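Local coordinates for fibronectin type III domain-containing protein (Simiduia agarivorans, PDB 6P2K) that probably hydrolyses the backbone of xyloglucan-type beta-glucans, as an ancestral member of glycoside hydrolase family 74 with two seven-bladed beta-propeller domains, at residues G421-W426 and W432-H437. Residues are numbered along the deposited sequence; the frame is centred on the assembly and turned at random.
Sequences GLMESW and WSNMQH
Ser425 and Trp432 are the first and last residues of an Asp-box hairpin (S-x-D-x-G-x-x-W): Ser425 CB sits over the Trp432 six-membered ring, 3.6 Å from its centroid, a CH-pi contact. The hairpin forms the outer part of the propeller blade built on 403-409 and 412-417, and the Trp432 backbone also bonds to Tyr393. Ser433 makes one antiparallel hydrogen-bonded pair with Glu424 before the chain turns off: Glu424 N bonds to Ser433 O at 3.0 Å, and Ser433 N to Glu424 O at 2.9 Å. Chi1 of -176° swings the Ser425 hydroxyl away from its own amide and into the turn, where Gly429 N and Ser431 O bond OG. From the other side of the indole plane, Met423 crosses Trp432 at about a right angle, its CG 3.6 Å from Trp432 CE3 at the rim. Bends at chi2 and chi3 let SD meet the five-membered ring obliquely, 5.3 Å from its centroid, a Met-aromatic contact, and bring CE to 3.7 Å from Asn434 CB. Glu424 stretches out straight, its carboxylate nearly perpendicular to the Gln436 amide. Its buried OE2 takes Lys482 NZ and Tyr412 OH, and OE1 takes Trp493 NE1; Lys482 NZ also reaches Gln436 OE1. In the closing 3-10 segment, Asn434 O takes His437 N and, in the imidazole plane, His437 ND1 at 2.6 Å.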
# COMPACT_ATOMS: atom_id res chain seq x y z
N GLY B 421 -8.81 32.03 0.61
CA GLY B 421 -7.60 31.23 0.48
C GLY B 421 -7.49 30.45 -0.82
O GLY B 421 -7.68 30.99 -1.91
N LEU B 422 -7.15 29.17 -0.69
CA LEU B 422 -6.89 28.29 -1.84
C LEU B 422 -8.23 27.85 -2.42
O LEU B 422 -8.87 26.94 -1.89
CB LEU B 422 -6.06 27.09 -1.41
CG LEU B 422 -4.71 27.32 -0.72
CD1 LEU B 422 -4.29 26.08 0.06
CD2 LEU B 422 -3.64 27.70 -1.73
N MET B 423 -8.63 28.47 -3.53
CA MET B 423 -9.87 28.13 -4.22
C MET B 423 -9.52 27.32 -5.46
O MET B 423 -8.88 27.83 -6.39
CB MET B 423 -10.65 29.39 -4.59
CG MET B 423 -12.00 29.14 -5.22
SD MET B 423 -13.18 28.42 -4.06
CE MET B 423 -13.32 29.75 -2.87
N GLU B 424 -9.92 26.05 -5.49
CA GLU B 424 -9.39 25.11 -6.46
C GLU B 424 -10.50 24.45 -7.28
O GLU B 424 -11.60 24.19 -6.77
CB GLU B 424 -8.56 24.03 -5.77
CG GLU B 424 -7.31 24.58 -5.11
CD GLU B 424 -6.51 23.51 -4.39
OE1 GLU B 424 -6.80 23.25 -3.21
OE2 GLU B 424 -5.59 22.94 -5.02
N SER B 425 -10.19 24.18 -8.54
CA SER B 425 -11.12 23.55 -9.47
C SER B 425 -10.42 22.42 -10.21
O SER B 425 -9.22 22.50 -10.50
CB SER B 425 -11.65 24.57 -10.49
OG SER B 425 -12.62 23.97 -11.34
N TRP B 426 -11.18 21.37 -10.51
CA TRP B 426 -10.68 20.25 -11.30
C TRP B 426 -11.52 19.98 -12.53
O TRP B 426 -11.37 18.91 -13.15
CB TRP B 426 -10.59 18.99 -10.43
CG TRP B 426 -9.73 19.19 -9.22
CD1 TRP B 426 -8.39 18.93 -9.11
CD2 TRP B 426 -10.13 19.74 -7.96
NE1 TRP B 426 -7.95 19.26 -7.86
CE2 TRP B 426 -8.99 19.76 -7.13
CE3 TRP B 426 -11.35 20.20 -7.45
CZ2 TRP B 426 -9.04 20.23 -5.81
CZ3 TRP B 426 -11.39 20.66 -6.14
CH2 TRP B 426 -10.24 20.67 -5.34
N TRP B 432 -15.81 24.41 -7.78
CA TRP B 432 -14.67 24.69 -6.92
C TRP B 432 -14.86 24.11 -5.53
O TRP B 432 -15.97 23.77 -5.11
CB TRP B 432 -14.44 26.20 -6.78
CG TRP B 432 -14.34 26.92 -8.08
CD1 TRP B 432 -15.37 27.25 -8.92
CD2 TRP B 432 -13.14 27.40 -8.69
NE1 TRP B 432 -14.88 27.91 -10.02
CE2 TRP B 432 -13.51 28.02 -9.91
CE3 TRP B 432 -11.79 27.37 -8.34
CZ2 TRP B 432 -12.58 28.60 -10.76
CZ3 TRP B 432 -10.86 27.95 -9.19
CH2 TRP B 432 -11.26 28.55 -10.39
N SER B 433 -13.74 24.02 -4.82
CA SER B 433 -13.70 23.72 -3.40
C SER B 433 -12.53 24.47 -2.79
O SER B 433 -11.46 24.56 -3.41
CB SER B 433 -13.56 22.21 -3.13
OG SER B 433 -13.41 21.96 -1.74
N ASN B 434 -12.72 25.01 -1.59
CA ASN B 434 -11.61 25.61 -0.85
C ASN B 434 -11.42 24.93 0.50
O ASN B 434 -10.76 25.49 1.39
CB ASN B 434 -11.81 27.12 -0.69
CG ASN B 434 -12.80 27.50 0.40
OD1 ASN B 434 -13.70 26.73 0.75
ND2 ASN B 434 -12.63 28.69 0.96
N MET B 435 -11.97 23.72 0.67
CA MET B 435 -11.91 23.04 1.96
C MET B 435 -10.48 22.73 2.38
O MET B 435 -10.19 22.67 3.58
CB MET B 435 -12.74 21.75 1.91
CG MET B 435 -14.24 21.97 1.75
SD MET B 435 -15.01 22.91 3.09
CE MET B 435 -14.69 21.85 4.49
N GLN B 436 -9.57 22.52 1.42
CA GLN B 436 -8.21 22.15 1.77
C GLN B 436 -7.41 23.29 2.40
O GLN B 436 -6.32 23.03 2.91
CB GLN B 436 -7.47 21.61 0.54
CG GLN B 436 -8.00 20.26 0.04
CD GLN B 436 -7.04 19.52 -0.88
OE1 GLN B 436 -5.93 19.99 -1.16
NE2 GLN B 436 -7.46 18.36 -1.36
N HIS B 437 -7.93 24.52 2.39
CA HIS B 437 -7.23 25.60 3.09
C HIS B 437 -7.45 25.54 4.60
O HIS B 437 -6.70 26.19 5.34
CB HIS B 437 -7.66 26.96 2.53
CG HIS B 437 -8.75 27.64 3.30
ND1 HIS B 437 -10.09 27.43 3.04
CD2 HIS B 437 -8.70 28.55 4.30
CE1 HIS B 437 -10.82 28.17 3.85
NE2 HIS B 437 -10.00 28.86 4.63